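Local coordinates for NikO protein (Streptomyces tendae, PDB 4FQD) that acts as an enolpyruvyl transferase in nikkomycin biosynthesis and belongs to the MurA branch of the EPSP synthase family, at residues R52-P57 against D82-V87; T198-G203 against D223-L228; H207-L212 against V244-G249; D264-V269 against F340-P345; D408-A413 against R436-L441. The protein carries 4 engineered substitutions. All coordinates share one frame; numbering follows the deposited sequence.

Contact 1: residues R52-P57 against D82-V87. Engineered in segment 52-57: R52 (natural residue Pro).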
# COMPACT_ATOMS: atom_id res chain seq x y z
N ARG A 52 19.17 18.87 30.29
CA ARG A 52 17.87 19.42 30.66
C ARG A 52 16.85 19.21 29.55
O ARG A 52 16.99 19.74 28.45
CB ARG A 52 17.98 20.90 31.00
CG ARG A 52 16.67 21.51 31.48
CD ARG A 52 16.81 22.97 31.85
NE ARG A 52 15.57 23.49 32.41
CZ ARG A 52 15.37 24.76 32.75
NH1 ARG A 52 16.34 25.65 32.59
NH2 ARG A 52 14.21 25.13 33.26
N ILE A 53 15.82 18.43 29.85
CA ILE A 53 14.80 18.09 28.86
C ILE A 53 13.49 18.82 29.12
O ILE A 53 12.74 18.46 30.03
CB ILE A 53 14.54 16.57 28.84
CG1 ILE A 53 15.86 15.80 28.73
CG2 ILE A 53 13.60 16.21 27.71
CD1 ILE A 53 15.69 14.30 28.78
N GLU A 54 13.22 19.85 28.33
CA GLU A 54 11.98 20.60 28.46
C GLU A 54 10.87 19.94 27.65
O GLU A 54 11.15 19.11 26.77
CB GLU A 54 12.17 22.05 28.01
CG GLU A 54 13.30 22.77 28.74
CD GLU A 54 12.97 24.21 29.04
OE1 GLU A 54 11.77 24.58 28.97
OE2 GLU A 54 13.90 24.99 29.35
N ASN A 55 9.63 20.31 27.94
CA ASN A 55 8.46 19.68 27.33
C ASN A 55 8.51 18.17 27.49
O ASN A 55 8.27 17.42 26.54
CB ASN A 55 8.33 20.08 25.85
CG ASN A 55 6.98 19.71 25.26
OD1 ASN A 55 5.96 19.74 25.95
ND2 ASN A 55 6.97 19.36 23.98
N CYS A 56 8.84 17.72 28.69
CA CYS A 56 8.92 16.29 28.98
C CYS A 56 7.58 15.75 29.43
O CYS A 56 6.97 16.29 30.36
CB CYS A 56 10.00 16.01 30.03
SG CYS A 56 10.19 14.26 30.45
N PRO A 57 7.10 14.68 28.78
CA PRO A 57 5.80 14.09 29.11
C PRO A 57 5.81 13.41 30.48
O PRO A 57 6.80 12.78 30.85
CB PRO A 57 5.61 13.04 28.00
CG PRO A 57 7.00 12.68 27.59
CD PRO A 57 7.80 13.95 27.71
N ASP A 82 6.81 22.57 35.47
CA ASP A 82 7.17 23.09 34.16
C ASP A 82 7.55 21.97 33.20
O ASP A 82 8.12 22.22 32.14
CB ASP A 82 8.29 24.13 34.26
CG ASP A 82 9.54 23.58 34.91
OD1 ASP A 82 9.42 22.61 35.69
OD2 ASP A 82 10.64 24.12 34.65
N GLU A 83 7.24 20.73 33.59
CA GLU A 83 7.47 19.55 32.76
C GLU A 83 8.91 19.45 32.28
O GLU A 83 9.17 19.32 31.08
CB GLU A 83 6.50 19.52 31.58
CG GLU A 83 5.04 19.61 31.99
CD GLU A 83 4.10 19.23 30.86
OE1 GLU A 83 3.85 20.09 29.99
OE2 GLU A 83 3.61 18.09 30.86
N THR A 84 9.85 19.53 33.21
CA THR A 84 11.27 19.51 32.88
C THR A 84 11.98 18.32 33.51
O THR A 84 11.91 18.11 34.72
CB THR A 84 11.96 20.81 33.33
OG1 THR A 84 11.36 21.93 32.66
CG2 THR A 84 13.44 20.76 32.99
N PHE A 85 12.66 17.53 32.68
CA PHE A 85 13.39 16.37 33.14
C PHE A 85 14.89 16.64 33.07
O PHE A 85 15.44 16.84 31.98
CB PHE A 85 13.05 15.15 32.28
CG PHE A 85 13.43 13.84 32.91
CD1 PHE A 85 13.62 13.73 34.28
CD2 PHE A 85 13.59 12.71 32.13
CE1 PHE A 85 13.97 12.52 34.85
CE2 PHE A 85 13.94 11.49 32.69
CZ PHE A 85 14.13 11.40 34.06
N THR A 86 15.55 16.65 34.22
CA THR A 86 16.99 16.87 34.27
C THR A 86 17.74 15.62 34.72
O THR A 86 17.53 15.13 35.83
CB THR A 86 17.35 18.04 35.20
OG1 THR A 86 16.72 19.24 34.73
CG2 THR A 86 18.86 18.25 35.23
N VAL A 87 18.60 15.11 33.85
CA VAL A 87 19.37 13.91 34.15
C VAL A 87 20.87 14.19 34.05
O VAL A 87 21.29 15.13 33.38
CB VAL A 87 19.02 12.75 33.21
CG1 VAL A 87 17.57 12.32 33.41
CG2 VAL A 87 19.26 13.15 31.76
O HOH W 1 4.75 21.59 27.00
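C56 lays its sulfur along the root of the F85 side chain, SG of C56 lying 3.5 Å from CB of F85. With chi1 at -180°, C56 turns that sulfur away from its own backbone nitrogen and toward F85. SG approaches the ring obliquely, 5.0 Å from its centroid. I53 joins them on this buried face, its CB opposite CB of F85.

Beneath the side chains, the antiparallel hydrogen-bonded pair I53–F85 exchanges two backbone bonds, I53 N to F85 O at 2.7 Å and F85 N to I53 O at 2.8 Å. Where the strand of I53 gives way to a turn, C56 N takes over and donates to E83 O at 2.9 Å.

The other face is polar. R52, an engineered residue, runs fully extended over T84, whose CG2 meets the guanidinium in its plane, 3.5 Å from NE. D82 OD2 also lies at that edge, but 4.0 Å from R52 NH2, a long salt bridge. E54 OE2 sits above the guanidinium plane, close to its centre, where charge attraction rather than a directed N-H would act.

A G1 beta bulge sets E83 and T84 together opposite D79. Strand 84-88 lies between its hairpin partner 75-79 and strand 50-54 in a mixed four-strand sheet of the EPSP synthase fold.

Contact 2: residues T198-G203 against D223-L228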
# COMPACT_ATOMS: atom_id res chain seq x y z
N THR A 198 20.57 2.19 18.27
CA THR A 198 21.65 1.48 18.93
C THR A 198 22.99 1.76 18.25
O THR A 198 23.98 2.07 18.92
CB THR A 198 21.40 -0.04 18.94
OG1 THR A 198 20.18 -0.32 19.62
CG2 THR A 198 22.55 -0.77 19.63
N ALA A 199 23.02 1.66 16.93
CA ALA A 199 24.24 1.88 16.16
C ALA A 199 24.78 3.29 16.34
O ALA A 199 25.99 3.49 16.44
CB ALA A 199 23.99 1.60 14.69
N LEU A 200 23.88 4.27 16.39
CA LEU A 200 24.28 5.65 16.61
C LEU A 200 24.91 5.83 17.99
O LEU A 200 25.95 6.47 18.13
CB LEU A 200 23.08 6.59 16.46
CG LEU A 200 22.85 7.16 15.07
CD1 LEU A 200 21.55 7.93 15.02
CD2 LEU A 200 24.02 8.05 14.67
N LEU A 201 24.26 5.26 19.00
CA LEU A 201 24.77 5.32 20.37
C LEU A 201 26.13 4.62 20.48
O LEU A 201 27.06 5.15 21.09
CB LEU A 201 23.78 4.69 21.34
CG LEU A 201 22.48 5.46 21.58
CD1 LEU A 201 21.50 4.64 22.40
CD2 LEU A 201 22.77 6.78 22.28
N MET A 202 26.23 3.44 19.88
CA MET A 202 27.47 2.68 19.88
C MET A 202 28.58 3.42 19.16
O MET A 202 29.74 3.36 19.55
CB MET A 202 27.26 1.30 19.24
CG MET A 202 26.39 0.36 20.06
SD MET A 202 27.06 0.03 21.70
CE MET A 202 28.62 -0.76 21.28
N GLY A 203 28.22 4.13 18.09
CA GLY A 203 29.18 4.88 17.30
C GLY A 203 29.78 6.04 18.07
O GLY A 203 30.94 6.40 17.85
N ASP A 223 16.28 13.65 16.50
CA ASP A 223 16.50 14.44 17.70
C ASP A 223 17.65 13.92 18.55
O ASP A 223 18.33 14.69 19.22
CB ASP A 223 15.21 14.55 18.53
CG ASP A 223 14.16 15.41 17.86
OD1 ASP A 223 14.52 16.20 16.96
OD2 ASP A 223 12.97 15.31 18.24
N MET A 224 17.86 12.60 18.54
CA MET A 224 18.96 12.01 19.29
C MET A 224 20.30 12.44 18.68
O MET A 224 21.28 12.62 19.40
CB MET A 224 18.86 10.49 19.33
CG MET A 224 19.88 9.84 20.25
SD MET A 224 19.79 8.04 20.33
CE MET A 224 20.30 7.59 18.68
N VAL A 225 20.32 12.59 17.36
CA VAL A 225 21.50 13.08 16.66
C VAL A 225 21.87 14.47 17.16
O VAL A 225 23.04 14.76 17.42
CB VAL A 225 21.28 13.12 15.14
CG1 VAL A 225 22.39 13.89 14.44
CG2 VAL A 225 21.16 11.71 14.58
N THR A 226 20.86 15.33 17.29
CA THR A 226 21.07 16.68 17.78
C THR A 226 21.59 16.68 19.22
O THR A 226 22.47 17.46 19.57
CB THR A 226 19.77 17.51 17.71
OG1 THR A 226 19.30 17.55 16.36
CG2 THR A 226 20.00 18.93 18.20
N VAL A 227 21.04 15.78 20.04
CA VAL A 227 21.47 15.66 21.43
C VAL A 227 22.92 15.20 21.53
O VAL A 227 23.71 15.78 22.28
CB VAL A 227 20.56 14.69 22.21
CG1 VAL A 227 21.13 14.43 23.60
CG2 VAL A 227 19.15 15.25 22.31
N LEU A 228 23.26 14.17 20.77
CA LEU A 228 24.63 13.66 20.74
C LEU A 228 25.61 14.72 20.25
O LEU A 228 26.72 14.85 20.79
CB LEU A 228 24.73 12.41 19.87
CG LEU A 228 24.23 11.11 20.50
CD1 LEU A 228 24.34 9.96 19.52
CD2 LEU A 228 25.01 10.81 21.77
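Flat groups have no share in the meeting of L200 with M224, so there are no faces or edges to compare between these two helices; the side chain of W243, on strand 242-248, touches L200 and V225 from outside the pair. What remains is a largely aliphatic interface with one thioether, and it shows how one flexible side chain can bridge two helices.

M224 does most of the reaching. Its chain is extended as far as the sulfur and then bends at the last torsion (chi3 68°), which turns the terminal methyl onto L200: CE of M224 is 3.7 Å from CB of L200. The two side chains run past each other in opposite directions. L201 meets the same methionine at about a right angle, its CD2 3.8 Å from SD of M224, so that sulfur and methyl serve different leucines.

On one flank of this pair, CD1 of L200 touches CG2 of V225 at 3.8 Å. One turn further along, L228 brings CD1 to 4.1 Å from the carbonyl oxygen of L200, and the same methyl reaches loosely toward CD2 of L201.

The axes of segments 198-203 and 223-228 run almost parallel, 8° apart, with a closest approach of 11.0 Å, and the gap is bridged mainly by side chains. Helix 34-44 adds a further layer, with A42 against L201, T39 against M224 and A43 against L228. Buried, parallel helices backed by sheet are characteristic of the inverse alpha/beta barrel of the EPSP synthase family, in which helices lie inside and strands outside.

Contact 3: residues H207-L212 against V244-G249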
# COMPACT_ATOMS: atom_id res chain seq x y z
N HIS A 207 35.80 4.58 19.88
CA HIS A 207 36.92 5.27 19.25
C HIS A 207 37.06 4.84 17.80
O HIS A 207 37.39 3.69 17.52
CB HIS A 207 38.22 4.98 20.00
CG HIS A 207 38.23 5.48 21.41
ND1 HIS A 207 39.18 5.11 22.33
CD2 HIS A 207 37.40 6.34 22.06
CE1 HIS A 207 38.95 5.71 23.48
NE2 HIS A 207 37.87 6.46 23.34
N GLY A 208 36.80 5.76 16.87
CA GLY A 208 36.93 5.46 15.46
C GLY A 208 35.76 5.97 14.64
O GLY A 208 34.78 6.48 15.18
N THR A 209 35.87 5.84 13.32
CA THR A 209 34.85 6.33 12.41
C THR A 209 33.81 5.26 12.08
O THR A 209 34.13 4.23 11.49
CB THR A 209 35.47 6.86 11.10
OG1 THR A 209 36.28 8.00 11.38
CG2 THR A 209 34.38 7.25 10.12
N THR A 210 32.57 5.52 12.47
CA THR A 210 31.47 4.61 12.17
C THR A 210 30.57 5.23 11.10
O THR A 210 30.18 6.39 11.20
CB THR A 210 30.64 4.30 13.43
OG1 THR A 210 31.44 3.59 14.38
CG2 THR A 210 29.42 3.46 13.09
N THR A 211 30.26 4.45 10.07
CA THR A 211 29.45 4.93 8.97
C THR A 211 28.16 4.13 8.84
O THR A 211 28.19 2.92 8.62
CB THR A 211 30.22 4.88 7.64
OG1 THR A 211 31.45 5.59 7.77
CG2 THR A 211 29.39 5.50 6.52
N LEU A 212 27.03 4.81 8.96
CA LEU A 212 25.72 4.16 8.88
C LEU A 212 25.04 4.47 7.55
O LEU A 212 25.06 5.61 7.08
CB LEU A 212 24.84 4.58 10.05
CG LEU A 212 25.47 4.45 11.44
CD1 LEU A 212 24.45 4.76 12.53
CD2 LEU A 212 26.07 3.07 11.63
N VAL A 244 27.94 9.66 9.14
CA VAL A 244 29.27 9.33 9.62
C VAL A 244 29.49 9.83 11.05
O VAL A 244 29.37 11.03 11.31
CB VAL A 244 30.36 9.92 8.70
CG1 VAL A 244 31.74 9.64 9.27
CG2 VAL A 244 30.23 9.36 7.30
N ILE A 245 29.80 8.91 11.95
CA ILE A 245 30.07 9.27 13.34
C ILE A 245 31.55 9.15 13.66
O ILE A 245 32.07 8.04 13.80
CB ILE A 245 29.28 8.39 14.33
CG1 ILE A 245 27.79 8.38 13.99
CG2 ILE A 245 29.52 8.86 15.76
CD1 ILE A 245 27.34 7.13 13.27
N HIS A 246 32.23 10.29 13.77
CA HIS A 246 33.63 10.29 14.18
C HIS A 246 33.70 10.17 15.69
O HIS A 246 33.87 11.15 16.41
CB HIS A 246 34.32 11.57 13.70
CG HIS A 246 34.22 11.79 12.22
ND1 HIS A 246 34.94 11.05 11.31
CD2 HIS A 246 33.48 12.67 11.50
CE1 HIS A 246 34.65 11.46 10.09
NE2 HIS A 246 33.77 12.44 10.18
N GLY A 247 33.57 8.93 16.17
CA GLY A 247 33.50 8.67 17.60
C GLY A 247 34.80 8.90 18.33
O GLY A 247 35.87 8.47 17.89
N ARG A 248 34.71 9.57 19.48
CA ARG A 248 35.87 9.84 20.31
C ARG A 248 35.66 9.31 21.72
O ARG A 248 36.27 9.79 22.68
CB ARG A 248 36.18 11.34 20.34
CG ARG A 248 37.25 11.77 19.36
CD ARG A 248 37.04 13.19 18.87
NE ARG A 248 36.62 14.10 19.93
CZ ARG A 248 35.42 14.67 20.00
NH1 ARG A 248 34.51 14.43 19.06
NH2 ARG A 248 35.13 15.48 21.01
N GLY A 249 34.79 8.32 21.85
CA GLY A 249 34.52 7.69 23.13
C GLY A 249 33.59 8.50 24.01
O GLY A 249 33.22 9.62 23.67
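The carbonyl oxygen of I245 is gripped from two strands: T210 N donates to it at 2.9 Å and nearly straight (174°), CA of T209 adds a C-H contact, and G247 N makes a weak bond from within its own strand. That last bond closes an inverse gamma turn centred on H246. G247 N has a second acceptor in G208 O, at 2.9 Å but bent to 132°, so one N-H is divided between turn and partner strand.

More regular bonds lie on either side, from I245 N to T210 O at 2.7 Å and from G208 N to G247 O at 3.0 Å. At G208 the chain changes direction, with backbone angles that glycine adopts readily.

T209 and H246 stand side by side, pointing the same way. T209 OG1 comes to the edge of the imidazole, 3.3 Å from ND1 of H246, in a weak bond of undecided direction, while V244 CG1 lies over one face of the ring, toward the rim. E236 takes the other nitrogen, NE2. Under the sheet, I245 presses CD1 to 3.7 Å from CG of L212.

The pair occupies the middle of a four-strand sheet, with strand 174-176 bonded to T211 on one flank and strand 235-239 to V244 on the other. Helix 192-204 packs beneath, its L200 touching both L212 and I245.

Contact 4: residues D264-V269 against F340-P345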
# COMPACT_ATOMS: atom_id res chain seq x y z
N ASP A 264 4.44 15.15 21.03
CA ASP A 264 4.20 13.74 20.74
C ASP A 264 3.44 13.57 19.43
O ASP A 264 2.32 14.06 19.28
CB ASP A 264 3.44 13.08 21.89
CG ASP A 264 3.47 11.57 21.82
OD1 ASP A 264 2.68 10.99 21.04
OD2 ASP A 264 4.27 10.95 22.55
N LEU A 265 4.06 12.87 18.49
CA LEU A 265 3.53 12.73 17.14
C LEU A 265 2.18 12.02 17.11
O LEU A 265 1.25 12.47 16.44
CB LEU A 265 4.53 11.98 16.25
CG LEU A 265 5.95 12.55 16.20
CD1 LEU A 265 6.80 11.77 15.21
CD2 LEU A 265 5.92 14.02 15.85
N ILE A 266 2.07 10.92 17.85
CA ILE A 266 0.85 10.13 17.86
C ILE A 266 -0.25 10.81 18.67
O ILE A 266 -1.44 10.64 18.39
CB ILE A 266 1.09 8.70 18.38
CG1 ILE A 266 2.32 8.10 17.69
CG2 ILE A 266 -0.12 7.83 18.14
CD1 ILE A 266 2.22 8.06 16.18
N GLU A 267 0.14 11.60 19.66
CA GLU A 267 -0.84 12.36 20.44
C GLU A 267 -1.50 13.41 19.55
O GLU A 267 -2.71 13.65 19.66
CB GLU A 267 -0.19 13.04 21.65
CG GLU A 267 -1.19 13.76 22.54
CD GLU A 267 -0.54 14.55 23.65
OE1 GLU A 267 0.71 14.52 23.76
OE2 GLU A 267 -1.27 15.21 24.42
N VAL A 268 -0.72 14.02 18.67
CA VAL A 268 -1.24 14.99 17.71
C VAL A 268 -2.26 14.31 16.80
O VAL A 268 -3.36 14.84 16.59
CB VAL A 268 -0.13 15.62 16.86
CG1 VAL A 268 -0.72 16.48 15.75
CG2 VAL A 268 0.81 16.43 17.73
N VAL A 269 -1.90 13.15 16.27
CA VAL A 269 -2.79 12.36 15.44
C VAL A 269 -4.07 12.03 16.20
O VAL A 269 -5.18 12.15 15.66
CB VAL A 269 -2.13 11.04 14.99
CG1 VAL A 269 -3.12 10.15 14.25
CG2 VAL A 269 -0.91 11.32 14.13
N PHE A 340 3.27 6.21 10.29
CA PHE A 340 3.56 5.47 11.52
C PHE A 340 2.59 4.31 11.72
O PHE A 340 1.45 4.36 11.27
CB PHE A 340 3.49 6.40 12.73
CG PHE A 340 4.76 7.16 12.99
CD1 PHE A 340 5.87 6.52 13.52
CD2 PHE A 340 4.84 8.52 12.71
CE1 PHE A 340 7.04 7.22 13.76
CE2 PHE A 340 6.00 9.22 12.95
CZ PHE A 340 7.10 8.57 13.47
N SER A 341 3.06 3.28 12.41
CA SER A 341 2.23 2.12 12.70
C SER A 341 1.19 2.48 13.76
O SER A 341 0.09 1.93 13.78
CB SER A 341 3.10 0.96 13.18
OG SER A 341 2.38 -0.26 13.14
N ASP A 342 1.55 3.42 14.63
CA ASP A 342 0.67 3.85 15.71
C ASP A 342 -0.42 4.79 15.21
O ASP A 342 -1.43 5.00 15.89
CB ASP A 342 1.47 4.53 16.82
CG ASP A 342 2.35 3.56 17.59
OD1 ASP A 342 1.92 2.40 17.78
OD2 ASP A 342 3.46 3.95 17.99
N SER A 343 -0.22 5.36 14.03
CA SER A 343 -1.18 6.31 13.46
C SER A 343 -2.32 5.58 12.76
O SER A 343 -3.43 6.10 12.65
CB SER A 343 -0.48 7.25 12.48
OG SER A 343 0.55 7.98 13.13
N GLN A 344 -2.03 4.37 12.29
CA GLN A 344 -2.99 3.57 11.53
C GLN A 344 -4.36 3.30 12.20
O GLN A 344 -5.38 3.37 11.52
CB GLN A 344 -2.32 2.28 11.04
CG GLN A 344 -3.13 1.02 11.26
CD GLN A 344 -2.33 -0.05 11.97
OE1 GLN A 344 -2.81 -0.69 12.91
NE2 GLN A 344 -1.10 -0.27 11.52
N PRO A 345 -4.38 2.98 13.51
CA PRO A 345 -5.70 2.73 14.11
C PRO A 345 -6.63 3.95 14.07
O PRO A 345 -7.84 3.78 13.91
CB PRO A 345 -5.35 2.39 15.57
CG PRO A 345 -3.97 1.87 15.51
CD PRO A 345 -3.29 2.68 14.45
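I266, F340 and S343 account for most of this contact, and the delta methyl of I266 is where they converge. CD1 of I266 lies 3.5 Å from OG of S343, 4.0 Å from CB of F340 and 3.7 Å from CB of D342. CG1 of the isoleucine stands anti to the carbonyl carbon (chi1 -48°) and chi2 (-57°) folds CD1 back, so that this methyl points at F340, D342 and S343. A polar oxygen so close to a methyl would be costly if left without a partner, but S343 OG is hydrogen-bonded to E300.

F340 receives a second aliphatic neighbour. CD1 of L265 comes obliquely to the outer part of the ring, 3.5 Å from CE2 of F340, while I266 stays near its root. The same phenyl group also makes a cation-pi contact with K218. V269, one helical turn after L265, completes the strip with CG2 at 3.8 Å from OG of S343.

The helical side begins with a proper N-cap: D264 OD1 accepts from E267 N at 3.0 Å through its anti lone pair. That bond fixes the first turn, from which L265 and I266 project. On the opposing side D342 offers its CB to I266, whereas its carboxylate is engaged in a salt bridge with R368.

Several helices surround the junction. A293 of helix 290-296 touches L265, F346 of helix 344-351 lies against I266 and V269, and R410 of helix 409-419 packs on both I266 and D342.

Contact 5: residues D408-A413 against R436-L441. With SO4 (sulfate ion), chain D.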
# COMPACT_ATOMS: atom_id res chain seq x y z
N ASP A 408 -3.85 -3.15 23.32
CA ASP A 408 -2.61 -2.39 23.40
C ASP A 408 -2.85 -0.90 23.63
O ASP A 408 -3.98 -0.47 23.87
CB ASP A 408 -1.77 -2.61 22.15
CG ASP A 408 -2.55 -2.38 20.87
OD1 ASP A 408 -2.66 -1.22 20.43
OD2 ASP A 408 -3.06 -3.37 20.30
N LEU A 409 -1.78 -0.11 23.54
CA LEU A 409 -1.84 1.32 23.81
C LEU A 409 -2.76 2.08 22.85
O LEU A 409 -3.72 2.72 23.29
CB LEU A 409 -0.43 1.92 23.76
CG LEU A 409 -0.29 3.45 23.67
CD1 LEU A 409 -0.95 4.14 24.86
CD2 LEU A 409 1.18 3.84 23.57
N ARG A 410 -2.46 2.01 21.56
CA ARG A 410 -3.24 2.75 20.57
C ARG A 410 -4.63 2.16 20.40
O ARG A 410 -5.56 2.85 19.96
CB ARG A 410 -2.50 2.78 19.23
CG ARG A 410 -1.08 3.33 19.32
CD ARG A 410 -1.05 4.65 20.07
NE ARG A 410 0.32 5.12 20.29
CZ ARG A 410 0.63 6.18 21.02
NH1 ARG A 410 -0.32 6.90 21.60
NH2 ARG A 410 1.90 6.53 21.17
N ALA A 411 -4.79 0.89 20.76
CA ALA A 411 -6.09 0.23 20.70
C ALA A 411 -7.02 0.82 21.75
O ALA A 411 -8.20 1.06 21.48
CB ALA A 411 -5.94 -1.27 20.91
N ALA A 412 -6.50 1.06 22.95
CA ALA A 412 -7.28 1.64 24.03
C ALA A 412 -7.74 3.05 23.68
O ALA A 412 -8.87 3.44 24.00
CB ALA A 412 -6.48 1.65 25.32
N ALA A 413 -6.87 3.81 23.02
CA ALA A 413 -7.18 5.19 22.66
C ALA A 413 -8.26 5.27 21.59
O ALA A 413 -9.21 6.04 21.72
CB ALA A 413 -5.91 5.90 22.20
N ARG A 436 1.06 4.58 29.29
CA ARG A 436 2.37 4.46 28.67
C ARG A 436 2.49 5.31 27.41
O ARG A 436 3.57 5.39 26.81
CB ARG A 436 2.67 2.99 28.34
CG ARG A 436 2.74 2.09 29.56
CD ARG A 436 3.08 0.65 29.18
NE ARG A 436 2.01 0.02 28.40
CZ ARG A 436 2.04 -0.13 27.08
NH1 ARG A 436 3.08 0.30 26.38
NH2 ARG A 436 1.02 -0.72 26.47
N GLY A 437 1.40 5.95 27.01
CA GLY A 437 1.39 6.78 25.81
C GLY A 437 0.85 8.17 26.05
O GLY A 437 1.23 9.12 25.36
N TYR A 438 -0.04 8.30 27.02
CA TYR A 438 -0.65 9.58 27.34
C TYR A 438 -0.51 9.88 28.83
O TYR A 438 -0.47 8.96 29.65
CB TYR A 438 -2.13 9.59 26.95
CG TYR A 438 -2.39 9.19 25.51
CD1 TYR A 438 -2.56 7.86 25.16
CD2 TYR A 438 -2.47 10.15 24.51
CE1 TYR A 438 -2.80 7.49 23.85
CE2 TYR A 438 -2.71 9.79 23.19
CZ TYR A 438 -2.87 8.46 22.87
OH TYR A 438 -3.11 8.10 21.56
N ARG A 439 -0.45 11.16 29.17
CA ARG A 439 -0.37 11.58 30.56
C ARG A 439 -1.62 11.12 31.31
O ARG A 439 -1.53 10.42 32.32
CB ARG A 439 -0.24 13.10 30.65
CG ARG A 439 -0.10 13.63 32.07
CD ARG A 439 -0.43 15.11 32.15
NE ARG A 439 -1.82 15.37 31.76
CZ ARG A 439 -2.85 15.29 32.59
NH1 ARG A 439 -2.67 14.95 33.86
NH2 ARG A 439 -4.08 15.55 32.15
N ASP A 440 -2.77 11.53 30.79
CA ASP A 440 -4.06 11.14 31.34
C ASP A 440 -5.13 11.44 30.29
O ASP A 440 -5.82 12.45 30.37
CB ASP A 440 -4.35 11.91 32.63
CG ASP A 440 -5.38 11.23 33.50
OD1 ASP A 440 -6.22 10.48 32.96
OD2 ASP A 440 -5.37 11.46 34.73
N LEU A 441 -5.24 10.55 29.31
CA LEU A 441 -6.13 10.75 28.17
C LEU A 441 -7.59 10.90 28.59
O LEU A 441 -8.33 11.70 28.01
CB LEU A 441 -5.98 9.61 27.17
CG LEU A 441 -6.81 9.72 25.88
CD1 LEU A 441 -6.47 11.00 25.14
CD2 LEU A 441 -6.59 8.51 24.99
S SO4 D . 2.15 -0.96 22.48
O1 SO4 D . 2.00 -0.21 21.23
O2 SO4 D . 3.15 -0.31 23.32
O3 SO4 D . 0.88 -1.00 23.19
O4 SO4 D . 2.58 -2.32 22.17
O HOH W 2 0.39 9.17 22.43
O HOH W 3 3.35 7.73 23.21
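The loop 436-440 passes the first turn of helix 409-419, approaching nearest where L409 and G437 have their CA atoms 6.7 Å apart. L409 uses this closeness by setting both branches on the bare glycine, with CD1 of L409 3.7 Å from CA of G437. CD2 rests on the glycine too and also lies over the centre of the R410 guanidinium.

R410 bends at chi2 (-50°), bringing its guanidinium almost perpendicular to the Y438 ring, with NH1 of R410 3.0 Å from OH of Y438. A water that accepts from R410 NH2 makes a weak bond to G437 O. L441 CD2 stands 4.0 Å over the centre of one face of Y438, whose hydroxyl is hydrogen-bonded to T270. A413 fills the angle between Y438 and L441.

A sulfate, probably from the crystallisation liquor, links the two segments at the helix start. L409 N donates to its O3 at 2.8 Å, and R436 adds two nearly straight bonds, NH1 to O2 at 3.1 Å and NH2 to O3 at 3.3 Å. R436 NH2 is also hydrogen-bonded to H433.

A helix N terminus, capped by D408, and an arginine thus meet one anion together. Helix dipole and positive charge would probably reinforce each other here, and the site is consistent with one suited to a phosphate group.

Overall arrangement
From the N terminus, contact 1 closes a loop of 24 residues that include helix 60-71 and strand 75-79, within one sheet. Contacts 2 and 3 then cross: helix 192-204, strand 209-213, helix 219-231 and strand 242-248 alternate between them, and A199 packs on L212, joining a helix layer to its sheet. Contact 4 spans the longest interval, 70 residues, bringing helix 265-278 to the start of helix 344-351. Contact 5 follows in series with a loop of 22 residues, yet touches contact 4 through E267 against Y438. Contacts 3 and 5 are the farthest apart, about 37 Å between centres, whereas contacts 2 and 4 approach to about 8 Å between nearest atoms.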